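Local coordinates for proximal thread matrix protein 1 (PDB 4CN9) that binds zinc and probably collagen as a matrix protein of the mussel byssus, and contains two von Willebrand factor type A domains, at residues 215-220 and 414-419; 257-262 and 274-279; 341-346 and 375-380; 393-398 and 405-410. All blocks are in the same frame, centred on the assembly; numbering follows the deposited sequence.

Overall arrangement
Following the chain from the N terminus, interaction 1 opens first, at the loop 215-220 of the first von Willebrand factor type A domain, and closes last, at 414-419 in the second. The other three are nested within that long loop and follow one another in series without crossing. Interaction 2 packs helix 272-285 on strand 253-260 of the second domain's sheet. Interaction 3 sets helix 338-349 against the start of helix 379-388, and interaction 4 lays helix 404-410 on strand 391-398. The centres of interactions 2, 3 and 4 lie about 13 to 17 Å apart, and all three touch one another. Interaction 4 also meets interaction 1, where K218 NZ reaches I408 O, tying the first-domain loop to helix 404-410.

Interaction 1: residues 215-220 and 414-419; sequences ATMKNY and EEYVFT
At the interface between the two von Willebrand factor type A domains, M217 of the first and Y416 of the second form a Met-aromatic contact. The sulfur comes to the edge of the phenol and not over its face: M217 SD is 5.0 Å from the centroid of the Y416 ring and 79° off the ring normal. Its closest ring carbon is Y416 CE2, 3.7 Å from M217 SD. The hydroxyl end is met as well, with M217 CG 3.5 Å from Y416 OH, and the two side chains cross at about a right angle. In M217, CG anti to the carbonyl carbon and a nearly extended chi2 (-164°) set SD beside the ring. A flexible methionine suits this seam because its polarisable sulfur can settle against an aromatic rim. M217 was modelled in two conformers, however, and this geometry is that of one of them. T216 O is 3.8 Å from Y416 OH, a packing distance. The tyrosine therefore meets this loop by van der Waals contact, without a hydrogen bond between the segments. Around this contact polar links also join the domains: K218 NZ bonds to I408 O and A411 O, and E415 OE2 to H188 ND1. The loop 215-220 leads from helix 208-214 into edge strand 221-224, while Y416 rests on L436 of helix 430-437.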
loop_
_atom_site.group_PDB
_atom_site.type_symbol
_atom_site.label_atom_id
_atom_site.label_comp_id
_atom_site.label_asym_id
_atom_site.label_seq_id
_atom_site.Cartn_x
_atom_site.Cartn_y
_atom_site.Cartn_z
ATOM N N ALA A 215 4.885 -1.716 5.084
ATOM C CA ALA A 215 4.493 -0.474 4.440
ATOM C C ALA A 215 3.024 -0.491 3.975
ATOM O O ALA A 215 2.385 -1.548 3.885
ATOM C CB ALA A 215 5.429 -0.183 3.265
ATOM N N THR A 216 2.495 0.691 3.697
ATOM C CA THR A 216 1.106 0.845 3.247
ATOM C C THR A 216 0.838 0.039 1.965
ATOM O O THR A 216 -0.199 -0.619 1.849
ATOM C CB THR A 216 0.775 2.326 3.054
ATOM O OG1 THR A 216 0.762 2.970 4.339
ATOM C CG2 THR A 216 -0.594 2.518 2.370
ATOM N N MET A 217 1.751 0.146 1.005
ATOM C CA MET A 217 1.744 -0.691 -0.191
ATOM C C MET A 217 3.192 -1.015 -0.534
ATOM O O MET A 217 4.116 -0.380 -0.018
ATOM C CB MET A 217 1.047 0.008 -1.368
ATOM C CG MET A 217 -0.396 0.417 -1.101
ATOM S SD MET A 217 -1.364 0.824 -2.585
ATOM C CE MET A 217 -0.169 1.740 -3.534
ATOM N N LYS A 218 3.389 -1.992 -1.409
ATOM C CA LYS A 218 4.734 -2.386 -1.826
ATOM C C LYS A 218 5.556 -1.228 -2.381
ATOM O O LYS A 218 6.767 -1.186 -2.170
ATOM C CB LYS A 218 4.676 -3.499 -2.868
ATOM C CG LYS A 218 4.166 -4.817 -2.343
ATOM C CD LYS A 218 3.963 -5.779 -3.520
ATOM C CE LYS A 218 3.470 -7.134 -3.066
ATOM N NZ LYS A 218 3.049 -7.955 -4.242
ATOM N N ASN A 219 4.933 -0.288 -3.081
ATOM C CA ASN A 219 5.716 0.836 -3.586
ATOM C C ASN A 219 5.937 1.966 -2.583
ATOM O O ASN A 219 6.501 2.989 -2.937
ATOM C CB ASN A 219 5.228 1.371 -4.936
ATOM C CG ASN A 219 3.744 1.622 -4.985
ATOM O OD1 ASN A 219 3.100 1.921 -3.973
ATOM N ND2 ASN A 219 3.183 1.514 -6.197
ATOM N N TYR A 220 5.530 1.761 -1.330
ATOM C CA TYR A 220 5.939 2.648 -0.242
ATOM C C TYR A 220 7.230 2.156 0.426
ATOM O O TYR A 220 7.620 2.651 1.499
ATOM C CB TYR A 220 4.828 2.744 0.803
ATOM C CG TYR A 220 3.641 3.573 0.377
ATOM C CD1 TYR A 220 2.897 3.236 -0.753
ATOM C CD2 TYR A 220 3.247 4.675 1.116
ATOM C CE1 TYR A 220 1.808 3.990 -1.137
ATOM C CE2 TYR A 220 2.151 5.447 0.735
ATOM C CZ TYR A 220 1.431 5.091 -0.381
ATOM O OH TYR A 220 0.339 5.844 -0.751
ATOM N N GLU A 414 -0.298 -7.183 1.002
ATOM C CA GLU A 414 -0.897 -8.385 1.578
ATOM C C GLU A 414 -2.193 -8.075 2.314
ATOM O O GLU A 414 -3.043 -8.945 2.478
ATOM C CB GLU A 414 0.101 -9.139 2.483
ATOM C CG GLU A 414 -0.421 -10.497 2.922
ATOM C CD GLU A 414 0.663 -11.436 3.467
ATOM O OE1 GLU A 414 1.871 -11.156 3.291
ATOM O OE2 GLU A 414 0.286 -12.475 4.055
ATOM N N GLU A 415 -2.381 -6.823 2.714
ATOM C CA GLU A 415 -3.662 -6.408 3.265
ATOM C C GLU A 415 -4.779 -6.423 2.220
ATOM O O GLU A 415 -5.969 -6.413 2.579
ATOM C CB GLU A 415 -3.546 -5.009 3.879
ATOM C CG GLU A 415 -2.576 -4.952 5.049
ATOM C CD GLU A 415 -3.126 -5.646 6.271
ATOM O OE1 GLU A 415 -4.365 -5.787 6.364
ATOM O OE2 GLU A 415 -2.329 -6.059 7.141
ATOM N N TYR A 416 -4.403 -6.447 0.938
ATOM C CA TYR A 416 -5.370 -6.399 -0.159
ATOM C C TYR A 416 -5.554 -7.786 -0.775
ATOM O O TYR A 416 -6.048 -7.908 -1.900
ATOM C CB TYR A 416 -4.939 -5.434 -1.268
ATOM C CG TYR A 416 -4.606 -4.006 -0.844
ATOM C CD1 TYR A 416 -4.856 -3.542 0.449
ATOM C CD2 TYR A 416 -4.022 -3.136 -1.743
ATOM C CE1 TYR A 416 -4.529 -2.232 0.822
ATOM C CE2 TYR A 416 -3.700 -1.828 -1.385
ATOM C CZ TYR A 416 -3.956 -1.383 -0.108
ATOM O OH TYR A 416 -3.594 -0.099 0.222
ATOM N N VAL A 417 -5.149 -8.805 -0.024
ATOM C CA VAL A 417 -5.314 -10.213 -0.371
ATOM C C VAL A 417 -6.440 -10.845 0.457
ATOM O O VAL A 417 -6.468 -10.738 1.679
ATOM C CB VAL A 417 -4.013 -11.010 -0.081
ATOM C CG1 VAL A 417 -4.246 -12.526 -0.186
ATOM C CG2 VAL A 417 -2.907 -10.584 -0.997
ATOM N N PHE A 418 -7.358 -11.528 -0.221
ATOM C CA PHE A 418 -8.511 -12.124 0.428
ATOM C C PHE A 418 -8.662 -13.559 -0.039
ATOM O O PHE A 418 -8.411 -13.864 -1.211
ATOM C CB PHE A 418 -9.782 -11.352 0.078
ATOM C CG PHE A 418 -9.766 -9.926 0.512
ATOM C CD1 PHE A 418 -9.224 -8.946 -0.303
ATOM C CD2 PHE A 418 -10.279 -9.562 1.747
ATOM C CE1 PHE A 418 -9.201 -7.619 0.104
ATOM C CE2 PHE A 418 -10.255 -8.250 2.162
ATOM C CZ PHE A 418 -9.724 -7.272 1.343
ATOM N N THR A 419 -9.060 -14.439 0.881
ATOM C CA THR A 419 -9.297 -15.846 0.563
ATOM C C THR A 419 -10.607 -16.300 1.223
ATOM O O THR A 419 -10.960 -15.842 2.315
ATOM C CB THR A 419 -8.132 -16.778 1.031
ATOM O OG1 THR A 419 -8.015 -16.744 2.458
ATOM C CG2 THR A 419 -6.792 -16.371 0.429
#

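Interaction 2: residues 257-262 and 274-279; sequences FVFDAS and QLMKNF
F259 and M276 make the apolar part of this contact, the thioether of the helix reaching down to the phenyl ring of the strand. The methyl leads: M276 CE is 3.4 Å from F259 CD1. The sulfur stands farther back, with M276 SD 5.1 Å from the centroid of the F259 ring and 53° off its normal, so this Met-aromatic contact is oblique. M276 runs extended from its backbone and then turns at chi3 (61°), which brings CE round to the ring. On the strand side, a chi1 of 69° in F259 places the ring with CD1 facing that methyl. A long, unbranched methionine suits a site where the CA atoms of F259 and M276 are 9.0 Å apart. The same methyl also meets a polar group, for M276 CE is 3.4 Å from D260 O, a buried carbonyl oxygen with no hydrogen-bond partner in the model. These pieces belong to the beta-alpha-beta unit of strand 253-260, helix 272-285 and strand 295-302. D260, S262 and S264 match the DxSxS sequence of a MIDAS loop, whose counterpart in the first domain includes S63 and S65, zinc ligands here together with D174. No hydrogen bond crosses between the segments; the polar side chains bond within each or to neighbours. D260 OD1 accepts from S262 N at 2.8 Å, forming an Asx turn at the strand end, while D260 OD2 takes D370 N. On the helix, Q274 NE2 bonds one turn on to N278 OD1 at 2.9 Å.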
loop_
_atom_site.group_PDB
_atom_site.type_symbol
_atom_site.label_atom_id
_atom_site.label_comp_id
_atom_site.label_asym_id
_atom_site.label_seq_id
_atom_site.Cartn_x
_atom_site.Cartn_y
_atom_site.Cartn_z
ATOM N N PHE A 257 -12.264 -5.645 -13.496
ATOM C CA PHE A 257 -12.387 -6.994 -12.954
ATOM C C PHE A 257 -11.605 -7.927 -13.856
ATOM O O PHE A 257 -11.840 -7.976 -15.056
ATOM C CB PHE A 257 -13.835 -7.466 -12.929
ATOM C CG PHE A 257 -14.705 -6.707 -11.973
ATOM C CD1 PHE A 257 -14.562 -6.877 -10.616
ATOM C CD2 PHE A 257 -15.677 -5.843 -12.446
ATOM C CE1 PHE A 257 -15.373 -6.177 -9.735
ATOM C CE2 PHE A 257 -16.499 -5.145 -11.574
ATOM C CZ PHE A 257 -16.343 -5.311 -10.216
ATOM N N VAL A 258 -10.674 -8.657 -13.272
ATOM C CA VAL A 258 -9.891 -9.624 -14.015
ATOM C C VAL A 258 -10.189 -10.955 -13.367
ATOM O O VAL A 258 -9.684 -11.245 -12.273
ATOM C CB VAL A 258 -8.399 -9.315 -13.919
ATOM C CG1 VAL A 258 -7.587 -10.360 -14.671
ATOM C CG2 VAL A 258 -8.120 -7.902 -14.460
ATOM N N PHE A 259 -11.048 -11.745 -13.997
ATOM C CA PHE A 259 -11.510 -12.956 -13.338
ATOM C C PHE A 259 -11.479 -14.268 -14.120
ATOM O O PHE A 259 -11.547 -14.312 -15.347
ATOM C CB PHE A 259 -12.879 -12.745 -12.707
ATOM C CG PHE A 259 -14.005 -12.578 -13.665
ATOM C CD1 PHE A 259 -14.725 -13.685 -14.117
ATOM C CD2 PHE A 259 -14.431 -11.309 -14.045
ATOM C CE1 PHE A 259 -15.804 -13.529 -14.983
ATOM C CE2 PHE A 259 -15.511 -11.144 -14.906
ATOM C CZ PHE A 259 -16.202 -12.254 -15.376
ATOM N N ASP A 260 -11.350 -15.319 -13.317
ATOM C CA ASP A 260 -11.241 -16.703 -13.711
ATOM C C ASP A 260 -12.513 -17.137 -14.423
ATOM O O ASP A 260 -13.616 -16.960 -13.903
ATOM C CB ASP A 260 -11.032 -17.495 -12.416
ATOM C CG ASP A 260 -10.809 -18.969 -12.622
ATOM O OD1 ASP A 260 -10.960 -19.494 -13.747
ATOM O OD2 ASP A 260 -10.472 -19.613 -11.595
ATOM N N ALA A 261 -12.353 -17.682 -15.626
ATOM C CA ALA A 261 -13.485 -18.210 -16.393
ATOM C C ALA A 261 -13.248 -19.659 -16.807
ATOM O O ALA A 261 -13.864 -20.151 -17.752
ATOM C CB ALA A 261 -13.763 -17.340 -17.616
ATOM N N SER A 262 -12.357 -20.323 -16.078
ATOM C CA SER A 262 -12.055 -21.743 -16.241
ATOM C C SER A 262 -13.253 -22.653 -15.965
ATOM O O SER A 262 -14.144 -22.322 -15.184
ATOM C CB SER A 262 -10.929 -22.130 -15.271
ATOM O OG SER A 262 -10.855 -23.538 -15.111
ATOM N N GLN A 274 -22.130 -18.011 -11.194
ATOM C CA GLN A 274 -23.109 -16.950 -10.967
ATOM C C GLN A 274 -22.883 -16.231 -9.640
ATOM O O GLN A 274 -23.147 -15.034 -9.523
ATOM C CB GLN A 274 -24.538 -17.488 -11.014
ATOM C CG GLN A 274 -25.587 -16.381 -10.979
ATOM C CD GLN A 274 -25.485 -15.470 -12.185
ATOM O OE1 GLN A 274 -25.281 -15.937 -13.310
ATOM N NE2 GLN A 274 -25.597 -14.166 -11.962
ATOM N N LEU A 275 -22.432 -16.961 -8.625
ATOM C CA LEU A 275 -22.137 -16.341 -7.337
ATOM C C LEU A 275 -21.015 -15.303 -7.509
ATOM O O LEU A 275 -21.065 -14.200 -6.955
ATOM C CB LEU A 275 -21.768 -17.397 -6.295
ATOM C CG LEU A 275 -22.927 -18.230 -5.724
ATOM C CD1 LEU A 275 -22.394 -19.361 -4.866
ATOM C CD2 LEU A 275 -23.893 -17.361 -4.924
ATOM N N MET A 276 -20.017 -15.653 -8.310
ATOM C CA MET A 276 -18.920 -14.744 -8.597
ATOM C C MET A 276 -19.396 -13.515 -9.381
ATOM O O MET A 276 -19.017 -12.381 -9.069
ATOM C CB MET A 276 -17.807 -15.497 -9.355
ATOM C CG MET A 276 -16.542 -14.679 -9.585
ATOM S SD MET A 276 -15.307 -15.625 -10.538
ATOM C CE MET A 276 -16.215 -15.902 -12.041
ATOM N N LYS A 277 -20.249 -13.721 -10.378
ATOM C CA LYS A 277 -20.822 -12.590 -11.101
ATOM C C LYS A 277 -21.623 -11.672 -10.176
ATOM O O LYS A 277 -21.521 -10.443 -10.266
ATOM C CB LYS A 277 -21.704 -13.071 -12.248
ATOM C CG LYS A 277 -20.949 -13.717 -13.386
ATOM C CD LYS A 277 -21.937 -14.345 -14.360
ATOM C CE LYS A 277 -21.297 -14.665 -15.682
ATOM N NZ LYS A 277 -22.263 -15.393 -16.573
ATOM N N ASN A 278 -22.422 -12.254 -9.281
ATOM C CA ASN A 278 -23.219 -11.443 -8.368
ATOM C C ASN A 278 -22.321 -10.604 -7.467
ATOM O O ASN A 278 -22.646 -9.469 -7.143
ATOM C CB ASN A 278 -24.140 -12.313 -7.513
ATOM C CG ASN A 278 -25.281 -12.940 -8.313
ATOM O OD1 ASN A 278 -25.486 -12.637 -9.493
ATOM N ND2 ASN A 278 -26.039 -13.811 -7.657
ATOM N N PHE A 279 -21.183 -11.163 -7.067
ATOM C CA PHE A 279 -20.228 -10.433 -6.238
ATOM C C PHE A 279 -19.751 -9.185 -6.985
ATOM O O PHE A 279 -19.761 -8.085 -6.447
ATOM C CB PHE A 279 -19.081 -11.382 -5.866
ATOM C CG PHE A 279 -17.939 -10.747 -5.114
ATOM C CD1 PHE A 279 -18.049 -10.457 -3.774
ATOM C CD2 PHE A 279 -16.729 -10.521 -5.737
ATOM C CE1 PHE A 279 -16.991 -9.909 -3.076
ATOM C CE2 PHE A 279 -15.657 -9.975 -5.035
ATOM C CZ PHE A 279 -15.790 -9.681 -3.709
#

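Interaction 3: residues 341-346 and 375-380; sequences GLENAR and GHKSPE
E343 OE2 faces the end of K377, in a long salt bridge whose charged atoms, E343 OE2 and K377 NZ, stand 3.7 Å apart. The lysine methylene is nearer than its ammonium group, with K377 CE 3.4 Å from E343 OE2, so the carboxylate meets the side of the chain as much as its tip. The two side chains cross obliquely. K377 bends at chi2 (-75°), which turns its outer part toward helix 338-349, and E343 reaches out with CG anti to its backbone N. Its chi2 lies away from the usual staggered values, and E343 also touches a neighbouring molecule in the crystal, so its exact pose may partly reflect the lattice. A lysine suits this partly exposed margin, since its methylenes pack against the carboxylate while the ammonium stays within long salt-bridge range. Deeper in, L342 gives the apolar share: L342 CD1 is 3.9 Å from P379 O and 4.5 Å from P379 CB. Proline serves well in the first turn of a helix, where no backbone N-H is needed, and S378 just before it is the N-cap, its OG bonding to H381 N. The contact thus sets helix 338-349 beside the start of helix 379-388. L342 also packs on L386 of that helix and on I410 of helix 404-410, and R346 makes a salt bridge to E382.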
loop_
_atom_site.group_PDB
_atom_site.type_symbol
_atom_site.label_atom_id
_atom_site.label_comp_id
_atom_site.label_asym_id
_atom_site.label_seq_id
_atom_site.Cartn_x
_atom_site.Cartn_y
_atom_site.Cartn_z
ATOM N N GLY A 341 -4.262 -12.572 -17.894
ATOM C CA GLY A 341 -5.310 -11.651 -17.461
ATOM C C GLY A 341 -4.767 -10.277 -17.101
ATOM O O GLY A 341 -5.295 -9.249 -17.520
ATOM N N LEU A 342 -3.707 -10.265 -16.306
ATOM C CA LEU A 342 -3.063 -9.021 -15.898
ATOM C C LEU A 342 -2.404 -8.298 -17.085
ATOM O O LEU A 342 -2.525 -7.073 -17.207
ATOM C CB LEU A 342 -2.032 -9.298 -14.807
ATOM C CG LEU A 342 -2.599 -9.707 -13.441
ATOM C CD1 LEU A 342 -1.509 -10.205 -12.538
ATOM C CD2 LEU A 342 -3.361 -8.553 -12.778
ATOM N N GLU A 343 -1.703 -9.047 -17.944
ATOM C CA GLU A 343 -1.128 -8.478 -19.173
ATOM C C GLU A 343 -2.206 -7.812 -20.038
ATOM O O GLU A 343 -2.040 -6.695 -20.534
ATOM C CB GLU A 343 -0.403 -9.557 -20.000
ATOM C CG GLU A 343 0.158 -9.040 -21.336
ATOM C CD GLU A 343 0.168 -10.098 -22.462
ATOM O OE1 GLU A 343 -0.702 -11.010 -22.501
ATOM O OE2 GLU A 343 1.055 -10.012 -23.327
ATOM N N ASN A 344 -3.317 -8.513 -20.223
ATOM C CA ASN A 344 -4.407 -8.001 -21.018
ATOM C C ASN A 344 -4.961 -6.686 -20.424
ATOM O O ASN A 344 -5.219 -5.726 -21.158
ATOM C CB ASN A 344 -5.506 -9.066 -21.149
ATOM C CG ASN A 344 -6.555 -8.702 -22.180
ATOM O OD1 ASN A 344 -7.363 -7.792 -21.972
ATOM N ND2 ASN A 344 -6.575 -9.433 -23.278
ATOM N N ALA A 345 -5.112 -6.629 -19.107
ATOM C CA ALA A 345 -5.603 -5.409 -18.475
ATOM C C ALA A 345 -4.605 -4.295 -18.774
ATOM O O ALA A 345 -4.988 -3.172 -19.091
ATOM C CB ALA A 345 -5.756 -5.603 -16.980
ATOM N N ARG A 346 -3.321 -4.626 -18.697
ATOM C CA ARG A 346 -2.269 -3.630 -18.878
ATOM C C ARG A 346 -2.211 -3.092 -20.314
ATOM O O ARG A 346 -2.081 -1.880 -20.530
ATOM C CB ARG A 346 -0.923 -4.200 -18.474
ATOM C CG ARG A 346 0.230 -3.203 -18.585
ATOM C CD ARG A 346 1.518 -3.766 -18.002
ATOM N NE ARG A 346 1.993 -4.950 -18.717
ATOM C CZ ARG A 346 2.778 -4.924 -19.790
ATOM N NH1 ARG A 346 3.196 -3.765 -20.295
ATOM N NH2 ARG A 346 3.147 -6.061 -20.361
ATOM N N GLY A 375 1.563 -20.249 -16.122
ATOM C CA GLY A 375 2.914 -19.869 -16.493
ATOM C C GLY A 375 3.092 -19.231 -17.864
ATOM O O GLY A 375 4.228 -18.931 -18.265
ATOM N N HIS A 376 2.007 -18.986 -18.598
ATOM C CA HIS A 376 2.175 -18.387 -19.918
ATOM C C HIS A 376 2.749 -16.964 -19.816
ATOM O O HIS A 376 3.593 -16.565 -20.615
ATOM C CB HIS A 376 0.875 -18.394 -20.715
ATOM C CG HIS A 376 1.029 -17.801 -22.080
ATOM N ND1 HIS A 376 1.794 -18.392 -23.066
ATOM C CD2 HIS A 376 0.548 -16.655 -22.613
ATOM C CE1 HIS A 376 1.765 -17.634 -24.152
ATOM N NE2 HIS A 376 1.020 -16.577 -23.899
ATOM N N LYS A 377 2.304 -16.224 -18.806
ATOM C CA LYS A 377 2.882 -14.940 -18.437
ATOM C C LYS A 377 3.140 -14.941 -16.932
ATOM O O LYS A 377 2.520 -15.687 -16.194
ATOM C CB LYS A 377 1.940 -13.789 -18.795
ATOM C CG LYS A 377 1.735 -13.561 -20.282
ATOM C CD LYS A 377 2.943 -12.902 -20.930
ATOM C CE LYS A 377 2.755 -12.826 -22.439
ATOM N NZ LYS A 377 3.961 -12.368 -23.126
ATOM N N SER A 378 4.055 -14.092 -16.475
ATOM C CA SER A 378 4.426 -14.065 -15.069
ATOM C C SER A 378 3.523 -13.089 -14.286
ATOM O O SER A 378 3.512 -11.884 -14.560
ATOM C CB SER A 378 5.873 -13.621 -14.930
ATOM O OG SER A 378 6.095 -13.149 -13.624
ATOM N N PRO A 379 2.776 -13.602 -13.308
ATOM C CA PRO A 379 1.925 -12.684 -12.527
ATOM C C PRO A 379 2.752 -11.622 -11.787
ATOM O O PRO A 379 2.327 -10.456 -11.696
ATOM C CB PRO A 379 1.222 -13.609 -11.533
ATOM C CG PRO A 379 1.308 -14.986 -12.152
ATOM C CD PRO A 379 2.613 -15.006 -12.898
ATOM N N GLU A 380 3.919 -12.011 -11.277
ATOM C CA GLU A 380 4.788 -11.074 -10.567
ATOM C C GLU A 380 5.221 -9.931 -11.485
ATOM O O GLU A 380 5.140 -8.761 -11.114
ATOM C CB GLU A 380 6.020 -11.788 -10.012
ATOM C CG GLU A 380 7.111 -10.852 -9.473
ATOM C CD GLU A 380 6.898 -10.446 -8.021
ATOM O OE1 GLU A 380 5.970 -10.983 -7.374
ATOM O OE2 GLU A 380 7.663 -9.587 -7.521
#

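Interaction 4: residues 393-398 and 405-410; sequences IVAIGV and SELINI
I410 carries its CG1 branch at a chi1 of 73°, and this turn swings its outer atoms onto the strand, although its CB is directed neither toward the strand nor away from it. I410 CG1 comes 3.8 Å from A395 CB. L407 arrives differently, extended through chi2 (-179°) with CB already directed at the strand; its CD1 comes down on the backbone, 3.6 Å from G397 N, while its CB is 4.0 Å from A395 CB. The small A395 and the side-chain-free G397 suit this place because they let the helix lie close: the axes of strand segment 393-398 and helix segment 405-410 approach to 7.8 Å and run at 170°, nearly antiparallel. This is the packing of a beta-alpha-beta crossover, in which helix 404-410 connects the neighbouring parallel strands 391-398 and 417-420. At the helix end I393 takes over, its CD1 3.5 Å from I410 O, and that carbonyl also accepts a hydrogen bond from R387 NH1. With aliphatic side chains set against each other and against backbone atoms, and no hydrogen bond between the segments, close fit and the exclusion of water from a buried core should account for most of its stability.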
loop_
_atom_site.group_PDB
_atom_site.type_symbol
_atom_site.label_atom_id
_atom_site.label_comp_id
_atom_site.label_asym_id
_atom_site.label_seq_id
_atom_site.Cartn_x
_atom_site.Cartn_y
_atom_site.Cartn_z
ATOM N N ILE A 393 -3.871 -3.008 -6.978
ATOM C CA ILE A 393 -4.358 -4.361 -7.248
ATOM C C ILE A 393 -4.842 -5.078 -5.991
ATOM O O ILE A 393 -4.120 -5.199 -4.981
ATOM C CB ILE A 393 -3.274 -5.227 -7.938
ATOM C CG1 ILE A 393 -2.746 -4.519 -9.195
ATOM C CG2 ILE A 393 -3.835 -6.599 -8.270
ATOM C CD1 ILE A 393 -1.633 -5.258 -9.909
ATOM N N VAL A 394 -6.079 -5.556 -6.073
ATOM C CA VAL A 394 -6.690 -6.379 -5.045
ATOM C C VAL A 394 -6.772 -7.825 -5.589
ATOM O O VAL A 394 -7.142 -8.011 -6.739
ATOM C CB VAL A 394 -8.107 -5.846 -4.739
ATOM C CG1 VAL A 394 -8.837 -6.733 -3.745
ATOM C CG2 VAL A 394 -8.032 -4.404 -4.243
ATOM N N ALA A 395 -6.403 -8.815 -4.772
ATOM C CA ALA A 395 -6.327 -10.223 -5.188
ATOM C C ALA A 395 -7.173 -11.129 -4.287
ATOM O O ALA A 395 -6.982 -11.158 -3.079
ATOM C CB ALA A 395 -4.866 -10.719 -5.166
ATOM N N ILE A 396 -8.070 -11.895 -4.900
ATOM C CA ILE A 396 -8.979 -12.775 -4.192
ATOM C C ILE A 396 -8.859 -14.203 -4.696
ATOM O O ILE A 396 -8.964 -14.445 -5.893
ATOM C CB ILE A 396 -10.442 -12.334 -4.406
ATOM C CG1 ILE A 396 -10.629 -10.895 -3.929
ATOM C CG2 ILE A 396 -11.404 -13.309 -3.727
ATOM C CD1 ILE A 396 -11.837 -10.186 -4.514
ATOM N N GLY A 397 -8.631 -15.139 -3.776
ATOM C CA GLY A 397 -8.652 -16.568 -4.073
ATOM C C GLY A 397 -9.880 -17.244 -3.466
ATOM O O GLY A 397 -10.244 -16.982 -2.315
ATOM N N VAL A 398 -10.530 -18.105 -4.243
ATOM C CA VAL A 398 -11.710 -18.836 -3.785
ATOM C C VAL A 398 -11.486 -20.331 -3.913
ATOM O O VAL A 398 -11.098 -20.823 -4.984
ATOM C CB VAL A 398 -12.945 -18.474 -4.617
ATOM C CG1 VAL A 398 -14.206 -19.079 -4.004
ATOM C CG2 VAL A 398 -13.080 -16.979 -4.736
ATOM N N SER A 405 0.550 -17.506 -2.313
ATOM C CA SER A 405 1.808 -16.868 -2.693
ATOM C C SER A 405 1.616 -15.976 -3.925
ATOM O O SER A 405 2.130 -14.858 -3.991
ATOM C CB SER A 405 2.836 -17.950 -3.025
ATOM O OG SER A 405 2.210 -18.935 -3.823
ATOM N N GLU A 406 0.874 -16.487 -4.899
ATOM C CA GLU A 406 0.613 -15.764 -6.136
ATOM C C GLU A 406 -0.290 -14.550 -5.896
ATOM O O GLU A 406 -0.068 -13.480 -6.477
ATOM C CB GLU A 406 0.013 -16.710 -7.187
ATOM C CG GLU A 406 0.972 -17.836 -7.562
ATOM C CD GLU A 406 0.486 -18.760 -8.683
ATOM O OE1 GLU A 406 -0.736 -18.841 -8.963
ATOM O OE2 GLU A 406 1.362 -19.425 -9.286
ATOM N N LEU A 407 -1.290 -14.711 -5.031
ATOM C CA LEU A 407 -2.131 -13.584 -4.642
ATOM C C LEU A 407 -1.258 -12.497 -4.026
ATOM O O LEU A 407 -1.379 -11.317 -4.357
ATOM C CB LEU A 407 -3.204 -14.017 -3.652
ATOM C CG LEU A 407 -4.188 -15.099 -4.098
ATOM C CD1 LEU A 407 -5.169 -15.347 -2.978
ATOM C CD2 LEU A 407 -4.884 -14.723 -5.397
ATOM N N ILE A 408 -0.356 -12.911 -3.150
ATOM C CA ILE A 408 0.520 -11.975 -2.455
ATOM C C ILE A 408 1.458 -11.296 -3.450
ATOM O O ILE A 408 1.694 -10.090 -3.360
ATOM C CB ILE A 408 1.327 -12.671 -1.325
ATOM C CG1 ILE A 408 0.410 -13.031 -0.145
ATOM C CG2 ILE A 408 2.453 -11.765 -0.837
ATOM C CD1 ILE A 408 1.044 -14.032 0.853
ATOM N N ASN A 409 1.965 -12.047 -4.430
ATOM C CA ASN A 409 2.822 -11.445 -5.446
ATOM C C ASN A 409 2.139 -10.359 -6.267
ATOM O O ASN A 409 2.766 -9.362 -6.619
ATOM C CB ASN A 409 3.375 -12.489 -6.412
ATOM C CG ASN A 409 4.381 -13.417 -5.757
ATOM O OD1 ASN A 409 4.842 -13.170 -4.641
ATOM N ND2 ASN A 409 4.733 -14.484 -6.459
ATOM N N ILE A 410 0.873 -10.555 -6.614
ATOM C CA ILE A 410 0.235 -9.616 -7.519
ATOM C C ILE A 410 -0.393 -8.428 -6.816
ATOM O O ILE A 410 -0.492 -7.375 -7.408
ATOM C CB ILE A 410 -0.820 -10.267 -8.450
ATOM C CG1 ILE A 410 -2.074 -10.635 -7.692
ATOM C CG2 ILE A 410 -0.243 -11.482 -9.181
ATOM C CD1 ILE A 410 -3.240 -10.974 -8.613
#